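Penicillin-binding protein 2B (Streptococcus pneumoniae, PDB 2WAD) probably cross-links the peptides of adjacent peptidoglycan strands as a penicillin-binding transpeptidase of the machinery that builds the peripheral cell wall. Local coordinates at residues P109-E113 / R114-D118; D195-D199 / S200-V204; F432-A436 / V437-E441; P663-A666 / R667-N671. All blocks are in the same frame, centred on the assembly; numbering follows the deposited sequence.

Interaction 1 (P109-E113 / R114-D118); sequences PNLTE and RQLAD
Thr112 and Gln115 pass obliquely over one another at the start of helix 113-121, each side chain reaching the backbone N-H of the other: a capping box, with Thr112 as N-cap. Thr112 OG1 lies between its own backbone N and carbonyl carbon (chi1 89°), which turns it toward the helix, where Gln115 N donates to it in a weak but straight bond of 3.3 Å. The return bond is the firmer one. Gln115 runs back along the chain, extended beyond CG, and its OE1 accepts from Thr112 N at 3.1 Å; the donor stands above the carbonyl plane of the amide, 48° out of it. The methyl of Thr112 lies close to this same end, CG2 3.7 Å from Gln115 OE1. Leu111 crosses Gln115 at about a right angle and meets Leu116 in the same crosswise manner, CD1 to CD2 of Leu116 at 4.1 Å, a small apolar contact spanning the helix start as in a hydrophobic staple. Beneath the box the helix proper begins, with Leu116 N bonded to Thr112 O at 2.9 Å. Along the helix Arg114 NE forms a long salt bridge to Asp118 OD1 at 3.3 Å, while its NH1 pairs with Asp158 of helix 150-159. Leu111 also packs on Lys172 and Ile175 of helix 169-182. Two reciprocal bonds thus occupy amide hydrogens that no i to i+4 helical bond serves, and the Gln115 amide is held through its oxygen, which probably helps to set where the loop turns into helix on this largely exposed surface.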
loop_
_atom_site.group_PDB
_atom_site.type_symbol
_atom_site.label_atom_id
_atom_site.label_comp_id
_atom_site.label_asym_id
_atom_site.label_seq_id
_atom_site.Cartn_x
_atom_site.Cartn_y
_atom_site.Cartn_z
ATOM N N PRO A 109 16.537 -12.469 29.748
ATOM C CA PRO A 109 17.447 -13.323 28.994
ATOM C C PRO A 109 16.746 -14.518 28.342
ATOM O O PRO A 109 16.438 -15.490 29.039
ATOM C CB PRO A 109 18.407 -13.824 30.079
ATOM C CG PRO A 109 17.674 -13.615 31.403
ATOM C CD PRO A 109 16.337 -12.984 31.112
ATOM N N ASN A 110 16.525 -14.451 27.027
ATOM C CA ASN A 110 15.864 -15.521 26.274
ATOM C C ASN A 110 16.774 -16.307 25.327
ATOM O O ASN A 110 16.827 -16.012 24.135
ATOM C CB ASN A 110 14.707 -14.953 25.444
ATOM C CG ASN A 110 13.490 -14.603 26.284
ATOM O OD1 ASN A 110 12.898 -13.534 26.110
ATOM N ND2 ASN A 110 13.108 -15.498 27.196
ATOM N N LEU A 111 17.444 -17.333 25.839
ATOM C CA LEU A 111 18.458 -18.055 25.073
ATOM C C LEU A 111 17.932 -19.190 24.202
ATOM O O LEU A 111 17.234 -20.075 24.706
ATOM C CB LEU A 111 19.487 -18.637 26.041
ATOM C CG LEU A 111 20.070 -17.599 26.997
ATOM C CD1 LEU A 111 20.784 -18.276 28.156
ATOM C CD2 LEU A 111 20.992 -16.664 26.226
ATOM N N THR A 112 18.302 -19.178 22.918
ATOM C CA THR A 112 18.033 -20.287 21.991
ATOM C C THR A 112 19.033 -21.431 22.181
ATOM O O THR A 112 20.174 -21.209 22.580
ATOM C CB THR A 112 18.055 -19.846 20.506
ATOM O OG1 THR A 112 19.381 -19.953 19.969
ATOM C CG2 THR A 112 17.558 -18.424 20.348
ATOM N N GLU A 113 18.617 -22.661 21.891
ATOM C CA GLU A 113 19.451 -23.805 22.244
ATOM C C GLU A 113 20.762 -23.850 21.467
ATOM O O GLU A 113 21.747 -24.403 21.953
ATOM C CB GLU A 113 18.688 -25.128 22.134
ATOM C CG GLU A 113 17.456 -25.215 23.030
ATOM C CD GLU A 113 16.188 -24.778 22.302
ATOM O OE1 GLU A 113 16.295 -24.180 21.205
ATOM O OE2 GLU A 113 15.082 -25.041 22.829
ATOM N N ARG A 114 20.770 -23.270 20.268
ATOM C CA ARG A 114 22.005 -23.126 19.502
ATOM C C ARG A 114 22.951 -22.148 20.214
ATOM O O ARG A 114 24.159 -22.390 20.303
ATOM C CB ARG A 114 21.711 -22.713 18.059
ATOM C CG ARG A 114 22.901 -22.208 17.246
ATOM C CD ARG A 114 23.950 -23.284 16.944
ATOM N NE ARG A 114 25.112 -22.706 16.262
ATOM C CZ ARG A 114 25.635 -23.134 15.115
ATOM N NH1 ARG A 114 25.132 -24.193 14.489
ATOM N NH2 ARG A 114 26.686 -22.506 14.596
ATOM N N GLN A 115 22.404 -21.062 20.751
ATOM C CA GLN A 115 23.188 -20.173 21.612
ATOM C C GLN A 115 23.738 -20.896 22.838
ATOM O O GLN A 115 24.892 -20.687 23.225
ATOM C CB GLN A 115 22.379 -18.935 22.009
ATOM C CG GLN A 115 22.069 -18.045 20.817
ATOM C CD GLN A 115 21.050 -16.962 21.124
ATOM O OE1 GLN A 115 20.392 -16.978 22.165
ATOM N NE2 GLN A 115 20.912 -16.015 20.205
ATOM N N LEU A 116 22.933 -21.772 23.432
ATOM C CA LEU A 116 23.389 -22.545 24.586
ATOM C C LEU A 116 24.471 -23.575 24.234
ATOM O O LEU A 116 25.336 -23.884 25.046
ATOM C CB LEU A 116 22.206 -23.204 25.296
ATOM C CG LEU A 116 21.310 -22.299 26.148
ATOM C CD1 LEU A 116 19.902 -22.882 26.265
ATOM C CD2 LEU A 116 21.942 -22.119 27.525
ATOM N N ALA A 117 24.429 -24.101 23.015
ATOM C CA ALA A 117 25.406 -25.096 22.581
ATOM C C ALA A 117 26.718 -24.420 22.187
ATOM O O ALA A 117 27.803 -24.953 22.429
ATOM C CB ALA A 117 24.854 -25.909 21.427
ATOM N N ASP A 118 26.590 -23.241 21.586
ATOM C CA ASP A 118 27.719 -22.381 21.263
ATOM C C ASP A 118 28.535 -22.010 22.493
ATOM O O ASP A 118 29.741 -22.266 22.540
ATOM C CB ASP A 118 27.234 -21.123 20.550
ATOM C CG ASP A 118 27.019 -21.346 19.068
ATOM O OD1 ASP A 118 27.399 -22.417 18.554
ATOM O OD2 ASP A 118 26.487 -20.433 18.412
#

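Interaction 2 (D195-D199 / S200-V204); sequences DPLND and SQVAV
The chain runs extended through Asp195-Asn198 and turns into helix 199-208 at Asp199, with Asn198 as N-cap; Asn198 and Gln201 face each other across the turn, 5.5 Å between CA atoms. The first helical bond joins Val202 N to Asn198 O at 3.1 Å, and Ala203 N to Asp199 O follows. Asn198 carries the cap with a single atom. Its CG lies between backbone N and carbonyl carbon (chi1 74°), swinging OD1 over the open helix end, where Gln201 N donates to it at 2.6 Å in the carbonyl plane. Ser200 N reaches the same oxygen at 2.8 Å, a weak bond because it is bent to 124°. Gln201 crosses Asn198 at about a right angle, the two amide planes 89° apart, and its CB closes on Asn198 OD1 at 3.1 Å. Its far end reaches back: NE2 donates at 2.6 Å to a water that donates to Asp195 O, but NE2 sits too close to Leu197 CD2 and its placing is doubtful. Leu197 meets Val202 crosswise on the apolar side, CB to Val202 CG2 at 3.5 Å. Ser107 and Ser105 hold Asp195 from a neighbouring loop, and Gln201 NE2 has a further weak bond to Tyr103 O. The water link to Asp195 is tentative, but with one carbonyl oxygen serving two N-H groups, the partial positive charge at the helix start would probably polarise the Asn198 amide.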
loop_
_atom_site.group_PDB
_atom_site.type_symbol
_atom_site.label_atom_id
_atom_site.label_comp_id
_atom_site.label_asym_id
_atom_site.label_seq_id
_atom_site.Cartn_x
_atom_site.Cartn_y
_atom_site.Cartn_z
ATOM N N ASP A 195 19.618 -3.707 28.404
ATOM C CA ASP A 195 18.604 -2.805 28.958
ATOM C C ASP A 195 19.086 -1.370 28.798
ATOM O O ASP A 195 20.268 -1.085 28.979
ATOM C CB ASP A 195 18.355 -3.078 30.444
ATOM C CG ASP A 195 17.864 -4.488 30.705
ATOM O OD1 ASP A 195 17.411 -5.150 29.747
ATOM O OD2 ASP A 195 17.926 -4.939 31.867
ATOM N N PRO A 196 18.159 -0.455 28.493
ATOM C CA PRO A 196 18.491 0.936 28.191
ATOM C C PRO A 196 19.547 1.518 29.142
ATOM O O PRO A 196 19.530 1.234 30.345
ATOM C CB PRO A 196 17.150 1.655 28.383
ATOM C CG PRO A 196 16.109 0.589 28.250
ATOM C CD PRO A 196 16.732 -0.633 28.818
ATOM N N LEU A 197 20.457 2.320 28.593
ATOM C CA LEU A 197 21.534 2.934 29.371
ATOM C C LEU A 197 21.293 4.428 29.585
ATOM O O LEU A 197 21.263 5.205 28.626
ATOM C CB LEU A 197 22.883 2.756 28.658
ATOM C CG LEU A 197 23.452 1.368 28.350
ATOM C CD1 LEU A 197 24.515 1.461 27.262
ATOM C CD2 LEU A 197 24.014 0.759 29.614
ATOM N N ASN A 198 21.136 4.824 30.844
ATOM C CA ASN A 198 21.096 6.239 31.191
ATOM C C ASN A 198 22.434 6.911 30.875
ATOM O O ASN A 198 23.377 6.246 30.449
ATOM C CB ASN A 198 20.760 6.408 32.674
ATOM C CG ASN A 198 21.924 6.052 33.571
ATOM O OD1 ASN A 198 23.080 6.244 33.198
ATOM N ND2 ASN A 198 21.625 5.534 34.759
ATOM N N ASP A 199 22.524 8.218 31.112
ATOM C CA ASP A 199 23.669 9.011 30.662
ATOM C C ASP A 199 24.946 8.749 31.455
ATOM O O ASP A 199 26.050 8.919 30.946
ATOM C CB ASP A 199 23.333 10.510 30.680
ATOM C CG ASP A 199 22.231 10.885 29.688
ATOM O OD1 ASP A 199 21.316 11.648 30.066
ATOM O OD2 ASP A 199 22.271 10.422 28.529
ATOM N N SER A 200 24.800 8.339 32.708
ATOM C CA SER A 200 25.948 8.175 33.585
ATOM C C SER A 200 26.525 6.778 33.414
ATOM O O SER A 200 27.741 6.591 33.340
ATOM C CB SER A 200 25.523 8.391 35.035
ATOM O OG SER A 200 26.500 7.853 35.912
ATOM N N GLN A 201 25.625 5.802 33.375
ATOM C CA GLN A 201 25.947 4.434 33.007
ATOM C C GLN A 201 26.750 4.421 31.704
ATOM O O GLN A 201 27.821 3.828 31.656
ATOM C CB GLN A 201 24.649 3.643 32.858
ATOM C CG GLN A 201 24.676 2.166 33.220
ATOM C CD GLN A 201 23.371 1.477 32.828
ATOM O OE1 GLN A 201 22.282 2.051 32.954
ATOM N NE2 GLN A 201 23.480 0.249 32.332
ATOM N N VAL A 202 26.260 5.086 30.661
ATOM C CA VAL A 202 27.043 5.267 29.439
ATOM C C VAL A 202 28.442 5.859 29.642
ATOM O O VAL A 202 29.418 5.330 29.111
ATOM C CB VAL A 202 26.308 6.116 28.376
ATOM C CG1 VAL A 202 27.239 6.401 27.199
ATOM C CG2 VAL A 202 25.058 5.409 27.890
ATOM N N ALA A 203 28.560 6.945 30.400
ATOM C CA ALA A 203 29.850 7.621 30.525
ATOM C C ALA A 203 30.871 6.897 31.402
ATOM O O ALA A 203 32.049 7.249 31.388
ATOM C CB ALA A 203 29.679 9.070 30.974
ATOM N N VAL A 204 30.426 5.905 32.172
ATOM C CA VAL A 204 31.334 4.993 32.867
ATOM C C VAL A 204 31.910 3.968 31.882
ATOM O O VAL A 204 33.106 3.677 31.935
ATOM C CB VAL A 204 30.654 4.256 34.052
ATOM C CG1 VAL A 204 31.581 3.207 34.626
ATOM C CG2 VAL A 204 30.226 5.233 35.140
HETATM O O HOH W 1 22.002 -1.703 31.321
#

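Interaction 3 (F432-A436 / V437-E441); sequences FPITA and VEALE. Unlike the reference sequence in segment 437-441: Glu438 (reference Gln).
Ile434 and Glu438 slide past each other in opposite directions on the packed side of this strand-to-helix turn, Ile434 CG1 lying 3.5 Å from Glu438 CB. With CG1 anti to the backbone N (chi1 -163°), the Ile434 chain reaches over the first turn, and its CD1 comes to 3.6 Å from Ala439 N. Ala439 N itself donates to Thr435 O at 2.8 Å. The other side is more polar and partly exposed: a capping box in which Thr435 OG1 accepts from Glu438 N at 3.3 Å and Glu438 OE1 accepts from Thr435 N at 3.1 Å. That carboxylate oxygen is met from above its plane, 46° out, and the charge next to the helix start probably suits the helix dipole. Glu438 replaces the Gln of the reference sequence. Pro433 lies further out, on the exposed side. Strand 432-434 pairs with strand 408-410 through Phe432 and Ile434, and the short helix leaves at a steep angle, 103° between the segment directions. Tyr447 of helix 445-455 covers Ile434, Ala436 and Ala439, while Val437 rests against Ile583, Gln586 and Gln590 of helix 578-593.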
loop_
_atom_site.group_PDB
_atom_site.type_symbol
_atom_site.label_atom_id
_atom_site.label_comp_id
_atom_site.label_asym_id
_atom_site.label_seq_id
_atom_site.Cartn_x
_atom_site.Cartn_y
_atom_site.Cartn_z
ATOM N N PHE A 432 -40.157 4.176 -23.151
ATOM C CA PHE A 432 -39.798 5.333 -23.947
ATOM C C PHE A 432 -38.420 5.148 -24.566
ATOM O O PHE A 432 -37.593 4.388 -24.065
ATOM C CB PHE A 432 -39.861 6.617 -23.097
ATOM C CG PHE A 432 -38.988 6.578 -21.881
ATOM C CD1 PHE A 432 -39.503 6.171 -20.654
ATOM C CD2 PHE A 432 -37.642 6.918 -21.964
ATOM C CE1 PHE A 432 -38.696 6.104 -19.519
ATOM C CE2 PHE A 432 -36.825 6.860 -20.834
ATOM C CZ PHE A 432 -37.353 6.431 -19.610
ATOM N N PRO A 433 -38.175 5.847 -25.677
ATOM C CA PRO A 433 -36.874 5.808 -26.327
ATOM C C PRO A 433 -35.825 6.541 -25.495
ATOM O O PRO A 433 -36.152 7.511 -24.797
ATOM C CB PRO A 433 -37.118 6.507 -27.666
ATOM C CG PRO A 433 -38.300 7.400 -27.418
ATOM C CD PRO A 433 -39.114 6.787 -26.311
ATOM N N ILE A 434 -34.591 6.040 -25.558
ATOM C CA ILE A 434 -33.468 6.542 -24.771
ATOM C C ILE A 434 -32.148 6.319 -25.535
ATOM O O ILE A 434 -31.867 5.220 -26.009
ATOM C CB ILE A 434 -33.480 5.891 -23.347
ATOM C CG1 ILE A 434 -32.602 6.675 -22.387
ATOM C CG2 ILE A 434 -33.039 4.425 -23.352
ATOM C CD1 ILE A 434 -32.725 6.207 -20.934
ATOM N N THR A 435 -31.360 7.379 -25.692
ATOM C CA THR A 435 -30.020 7.313 -26.267
ATOM C C THR A 435 -28.969 6.908 -25.231
ATOM O O THR A 435 -29.262 6.711 -24.051
ATOM C CB THR A 435 -29.575 8.678 -26.833
ATOM O OG1 THR A 435 -29.446 9.636 -25.767
ATOM C CG2 THR A 435 -30.536 9.194 -27.928
ATOM N N ALA A 436 -27.723 6.780 -25.674
ATOM C CA ALA A 436 -26.673 6.306 -24.771
ATOM C C ALA A 436 -26.372 7.402 -23.735
ATOM O O ALA A 436 -26.197 7.124 -22.546
ATOM C CB ALA A 436 -25.437 5.905 -25.558
ATOM N N VAL A 437 -26.381 8.646 -24.197
ATOM C CA VAL A 437 -26.173 9.823 -23.349
ATOM C C VAL A 437 -27.237 9.874 -22.248
ATOM O O VAL A 437 -26.905 10.101 -21.090
ATOM C CB VAL A 437 -26.237 11.110 -24.188
ATOM C CG1 VAL A 437 -26.157 12.366 -23.303
ATOM C CG2 VAL A 437 -25.153 11.135 -25.286
ATOM N N GLU A 438 -28.495 9.605 -22.617
ATOM C CA GLU A 438 -29.644 9.704 -21.728
ATOM C C GLU A 438 -29.698 8.518 -20.788
ATOM O O GLU A 438 -30.094 8.664 -19.623
ATOM C CB GLU A 438 -30.969 9.770 -22.525
ATOM C CG GLU A 438 -31.286 11.138 -23.189
ATOM C CD GLU A 438 -32.305 11.008 -24.342
ATOM O OE1 GLU A 438 -32.791 9.889 -24.602
ATOM O OE2 GLU A 438 -32.622 12.015 -25.004
ATOM N N ALA A 439 -29.321 7.347 -21.307
ATOM C CA ALA A 439 -29.083 6.196 -20.451
ATOM C C ALA A 439 -28.152 6.507 -19.284
ATOM O O ALA A 439 -28.380 6.078 -18.158
ATOM C CB ALA A 439 -28.561 4.994 -21.250
ATOM N N LEU A 440 -27.089 7.242 -19.547
ATOM C CA LEU A 440 -26.191 7.640 -18.462
ATOM C C LEU A 440 -26.843 8.706 -17.573
ATOM O O LEU A 440 -26.804 8.606 -16.335
ATOM C CB LEU A 440 -24.841 8.095 -19.025
ATOM C CG LEU A 440 -23.942 6.972 -19.579
ATOM C CD1 LEU A 440 -22.738 7.485 -20.342
ATOM C CD2 LEU A 440 -23.447 6.041 -18.485
ATOM N N GLU A 441 -27.476 9.692 -18.214
ATOM C CA GLU A 441 -28.138 10.795 -17.491
ATOM C C GLU A 441 -29.179 10.309 -16.483
ATOM O O GLU A 441 -29.206 10.802 -15.343
ATOM C CB GLU A 441 -28.755 11.823 -18.442
ATOM C CG GLU A 441 -29.473 12.975 -17.746
ATOM C CD GLU A 441 -30.053 14.007 -18.726
ATOM O OE1 GLU A 441 -29.874 13.856 -19.954
ATOM O OE2 GLU A 441 -30.691 14.981 -18.266
#

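Interaction 4 (P663-A666 / R667-N671); sequences PAIA and RDIIN. Unlike the reference sequence in segment 663-666: Ala664 (reference Ser).
This is an intrahelical contact between successive turns of the C-terminal helix 661-676 of the transpeptidase domain, with a polar flank and an apolar flank. Four i to i+4 backbone bonds hold the turns together, from Arg667 N to Pro663 O at 2.9 Å through to Ile670 N to Ala666 O at 3.0 Å. On the polar flank Arg667 folds back over Ala664, the residue that is Ser in the reference sequence. CG is anti to the backbone N and the chain bends at chi3 (73°), laying one face of the guanidinium on the alanine, with Ala664 CA 3.8 Å above the plane over its centre and Ala664 CB 3.6 Å from Arg667 NH2. The edge of the same group grips Asp668 side-on. Both NE, at 2.9 Å, and NH2, at 3.1 Å, donate to Asp668 OD2 from one face of the carboxylate, a salt bridge that keeps the guanidinium flat on the helix. Arg667 NH1 is taken by Ala603 O, and Asp668 OD1 by the hydroxyl of Tyr327. On the apolar flank Ile665 CG2 meets Ile669 CD1 at 3.9 Å, the two chains running obliquely. These flanks fit the helix between its neighbours: Tyr327 and Leu323 of helix 314-334 lie against Ile665 and Ile669, while Ala666 and Ile670 pack on Val647 of strand 645-650, and Ile670 also on Ala636 and Ala638 of strand 634-638.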
loop_
_atom_site.group_PDB
_atom_site.type_symbol
_atom_site.label_atom_id
_atom_site.label_comp_id
_atom_site.label_asym_id
_atom_site.label_seq_id
_atom_site.Cartn_x
_atom_site.Cartn_y
_atom_site.Cartn_z
ATOM N N PRO A 663 -22.823 12.197 -4.396
ATOM C CA PRO A 663 -22.466 13.312 -5.273
ATOM C C PRO A 663 -22.036 14.556 -4.496
ATOM O O PRO A 663 -21.150 15.285 -4.945
ATOM C CB PRO A 663 -23.779 13.607 -6.014
ATOM C CG PRO A 663 -24.539 12.278 -5.977
ATOM C CD PRO A 663 -24.146 11.610 -4.714
ATOM N N ALA A 664 -22.624 14.788 -3.322
ATOM C CA ALA A 664 -22.323 16.007 -2.556
ATOM C C ALA A 664 -20.934 15.889 -1.935
ATOM O O ALA A 664 -20.167 16.857 -1.880
ATOM C CB ALA A 664 -23.388 16.253 -1.474
ATOM N N ILE A 665 -20.593 14.698 -1.472
ATOM C CA ILE A 665 -19.227 14.464 -0.997
ATOM C C ILE A 665 -18.216 14.661 -2.126
ATOM O O ILE A 665 -17.254 15.408 -1.963
ATOM C CB ILE A 665 -19.057 13.077 -0.339
ATOM C CG1 ILE A 665 -19.949 12.977 0.905
ATOM C CG2 ILE A 665 -17.596 12.854 0.046
ATOM C CD1 ILE A 665 -20.214 11.540 1.350
ATOM N N ALA A 666 -18.468 14.034 -3.276
ATOM C CA ALA A 666 -17.620 14.184 -4.466
ATOM C C ALA A 666 -17.418 15.661 -4.843
ATOM O O ALA A 666 -16.311 16.125 -5.113
ATOM C CB ALA A 666 -18.232 13.389 -5.664
ATOM N N ARG A 667 -18.509 16.406 -4.889
ATOM C CA ARG A 667 -18.467 17.835 -5.203
ATOM C C ARG A 667 -17.630 18.589 -4.189
ATOM O O ARG A 667 -16.823 19.451 -4.539
ATOM C CB ARG A 667 -19.913 18.341 -5.126
ATOM C CG ARG A 667 -20.064 19.861 -5.273
ATOM C CD ARG A 667 -21.463 20.244 -4.819
ATOM N NE ARG A 667 -21.552 20.144 -3.359
ATOM C CZ ARG A 667 -22.674 19.880 -2.705
ATOM N NH1 ARG A 667 -23.785 19.661 -3.397
ATOM N NH2 ARG A 667 -22.680 19.828 -1.373
ATOM N N ASP A 668 -17.852 18.304 -2.909
ATOM C CA ASP A 668 -17.183 19.079 -1.877
ATOM C C ASP A 668 -15.692 18.749 -1.853
ATOM O O ASP A 668 -14.894 19.596 -1.443
ATOM C CB ASP A 668 -17.762 18.795 -0.496
ATOM C CG ASP A 668 -19.124 19.431 -0.275
ATOM O OD1 ASP A 668 -19.711 19.144 0.782
ATOM O OD2 ASP A 668 -19.628 20.177 -1.135
ATOM N N ILE A 669 -15.325 17.521 -2.216
ATOM C CA ILE A 669 -13.905 17.203 -2.368
ATOM C C ILE A 669 -13.320 17.966 -3.548
ATOM O O ILE A 669 -12.195 18.459 -3.473
ATOM C CB ILE A 669 -13.608 15.692 -2.532
ATOM C CG1 ILE A 669 -13.895 14.939 -1.228
ATOM C CG2 ILE A 669 -12.142 15.463 -2.943
ATOM C CD1 ILE A 669 -14.063 13.419 -1.395
ATOM N N ILE A 670 -14.075 18.053 -4.639
ATOM C CA ILE A 670 -13.599 18.815 -5.787
ATOM C C ILE A 670 -13.428 20.297 -5.436
ATOM O O ILE A 670 -12.408 20.900 -5.788
ATOM C CB ILE A 670 -14.454 18.559 -7.056
ATOM C CG1 ILE A 670 -14.212 17.113 -7.522
ATOM C CG2 ILE A 670 -14.092 19.522 -8.206
ATOM C CD1 ILE A 670 -14.957 16.716 -8.753
ATOM N N ASN A 671 -14.408 20.887 -4.754
ATOM C CA ASN A 671 -14.318 22.301 -4.374
ATOM C C ASN A 671 -13.137 22.471 -3.424
ATOM O O ASN A 671 -12.417 23.457 -3.500
ATOM C CB ASN A 671 -15.570 22.774 -3.625
ATOM C CG ASN A 671 -16.749 23.042 -4.529
ATOM O OD1 ASN A 671 -16.594 23.225 -5.729
ATOM N ND2 ASN A 671 -17.941 23.139 -3.933
#

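How the interactions relate
Interactions 1, 2 and 3 start helices, while interaction 4 lies within one. Interactions 1 and 2 share the dimerisation-domain range, their centres about 26 Å apart and nearest atoms about 7 Å apart without touching. Interactions 3 and 4 lie in the transpeptidase domain with centres about 25 Å apart. Between the two pairs the molecule is long: about 75 Å separates the centres of interactions 1 and 3. Only the second pair comes near the active site: the side chain of Leu440 in interaction 3 is about 8 Å from that of Ser386, the inferred acyl-ester nucleophile, and that of Pro663 in interaction 4 about 10 Å. The side chain of Ile669 is about 12 Å from a bound zinc ion.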